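Local coordinates for protein EmGH1 (Erythrobacter marinus, PDB 5Z87) that probably hydrolyses beta-glucosidic bonds as a family 3 glycoside hydrolase, releasing sugars from beta-glucosides, at residues I528-G533 against A567-G572. Residues are numbered along the deposited sequence; the frame is centred on the assembly and turned at random.
Sequences IVMCLG and ALLALG
Leu568 sets its CD1 methyl against Ile528 and Met530, the two residues that strand 528-533 turns toward 567-572. CD1 meets the branch methyl CG2 of Ile528 at 3.9 Å and also lies 3.8 Å from SD of Met530. The side chains of Met530 and Leu568 run alongside each other with opposite headings, and the thioether also comes near the root of the leucine, with Met530 SD 4.1 Å from Leu568 CB. Met530 is extended through chi2 and then bends at its last torsion (chi3 -75°), which carries CE to within 4.3 Å of Leu569 CG. With chi1 at -56°, Ile528 keeps CG1 beside its backbone N, and this longer arm extends to a looser touch on Leu571 in the turn, Ile528 CD1 to Leu571 CD1 at 4.4 Å. All these contacts are apolar. Behind them, Leu571 N and Gly572 N bond back to the carbonyls of Leu568 and Leu569, and a type I turn from Leu569 to Gly572, ending in positive phi, leads the chain away from helix 561-569. That helix is the crossover between two parallel neighbours, strands 527-533 and 574-580, in a beta-alpha-beta unit of the C-terminal domain; Ile528 and Met530 also pack on Thr575, while Ala522 of helix 508-522 touches both Ile528 and Leu571.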
loop_
_atom_site.group_PDB
_atom_site.type_symbol
_atom_site.label_atom_id
_atom_site.label_comp_id
_atom_site.label_asym_id
_atom_site.label_seq_id
_atom_site.Cartn_x
_atom_site.Cartn_y
_atom_site.Cartn_z
ATOM N N ILE A 528 10.114 -0.301 39.375
ATOM C CA ILE A 528 10.317 0.699 38.328
ATOM C C ILE A 528 9.120 0.646 37.382
ATOM O O ILE A 528 8.776 -0.429 36.875
ATOM C CB ILE A 528 11.620 0.448 37.549
ATOM C CG1 ILE A 528 12.824 0.399 38.486
ATOM C CG2 ILE A 528 11.821 1.497 36.464
ATOM C CD1 ILE A 528 14.085 0.035 37.756
ATOM N N VAL A 529 8.485 1.792 37.148
ATOM C CA VAL A 529 7.344 1.889 36.236
ATOM C C VAL A 529 7.740 2.836 35.117
ATOM O O VAL A 529 7.874 4.047 35.344
ATOM C CB VAL A 529 6.069 2.375 36.931
ATOM C CG1 VAL A 529 5.005 2.648 35.895
ATOM C CG2 VAL A 529 5.573 1.352 37.936
ATOM N N MET A 530 7.927 2.291 33.910
ATOM C CA MET A 530 8.381 3.071 32.764
ATOM C C MET A 530 7.182 3.549 31.948
ATOM O O MET A 530 6.337 2.741 31.536
ATOM C CB MET A 530 9.324 2.240 31.900
ATOM C CG MET A 530 10.307 1.419 32.727
ATOM S SD MET A 530 11.605 0.668 31.742
ATOM C CE MET A 530 10.708 -0.672 30.939
ATOM N N CYS A 531 7.112 4.864 31.724
ATOM C CA CYS A 531 6.038 5.518 30.973
ATOM C C CYS A 531 6.619 5.988 29.643
ATOM O O CYS A 531 7.328 6.999 29.585
ATOM C CB CYS A 531 5.451 6.674 31.772
ATOM S SG CYS A 531 4.768 6.132 33.353
ATOM N N LEU A 532 6.321 5.242 28.579
ATOM C CA LEU A 532 6.952 5.422 27.278
ATOM C C LEU A 532 5.881 5.482 26.186
ATOM O O LEU A 532 4.683 5.300 26.436
ATOM C CB LEU A 532 7.948 4.286 27.000
ATOM C CG LEU A 532 8.830 3.791 28.154
ATOM C CD1 LEU A 532 9.399 2.429 27.838
ATOM C CD2 LEU A 532 9.947 4.771 28.397
ATOM N N GLY A 533 6.325 5.742 24.958
ATOM C CA GLY A 533 5.446 5.658 23.806
ATOM C C GLY A 533 5.741 6.722 22.774
ATOM O O GLY A 533 6.812 6.729 22.149
ATOM N N ALA A 567 18.286 -0.071 29.888
ATOM C CA ALA A 567 19.159 0.321 30.991
ATOM C C ALA A 567 18.504 0.035 32.331
ATOM O O ALA A 567 19.168 -0.426 33.265
ATOM C CB ALA A 567 19.532 1.798 30.887
ATOM N N LEU A 568 17.201 0.294 32.445
ATOM C CA LEU A 568 16.494 0.051 33.700
ATOM C C LEU A 568 16.233 -1.432 33.913
ATOM O O LEU A 568 16.288 -1.923 35.051
ATOM C CB LEU A 568 15.173 0.832 33.723
ATOM C CG LEU A 568 15.323 2.360 33.714
ATOM C CD1 LEU A 568 13.974 3.068 33.568
ATOM C CD2 LEU A 568 16.048 2.842 34.986
ATOM N N LEU A 569 15.942 -2.155 32.829
ATOM C CA LEU A 569 15.651 -3.575 32.958
ATOM C C LEU A 569 16.874 -4.346 33.435
ATOM O O LEU A 569 16.743 -5.311 34.196
ATOM C CB LEU A 569 15.135 -4.118 31.620
ATOM C CG LEU A 569 13.692 -3.723 31.276
ATOM C CD1 LEU A 569 13.378 -3.966 29.809
ATOM C CD2 LEU A 569 12.706 -4.448 32.154
ATOM N N ALA A 570 18.065 -3.906 33.038
ATOM C CA ALA A 570 19.286 -4.607 33.416
ATOM C C ALA A 570 19.526 -4.586 34.923
ATOM O O ALA A 570 20.310 -5.397 35.423
ATOM C CB ALA A 570 20.477 -3.999 32.674
ATOM N N LEU A 571 18.860 -3.687 35.650
ATOM C CA LEU A 571 18.995 -3.614 37.098
ATOM C C LEU A 571 18.338 -4.792 37.813
ATOM O O LEU A 571 18.630 -5.024 38.991
ATOM C CB LEU A 571 18.400 -2.299 37.609
ATOM C CG LEU A 571 18.955 -1.033 36.947
ATOM C CD1 LEU A 571 18.516 0.223 37.684
ATOM C CD2 LEU A 571 20.467 -1.087 36.831
ATOM N N GLY A 572 17.453 -5.526 37.148
ATOM C CA GLY A 572 16.873 -6.699 37.767
ATOM C C GLY A 572 15.783 -6.443 38.784
ATOM O O GLY A 572 15.386 -7.378 39.489
#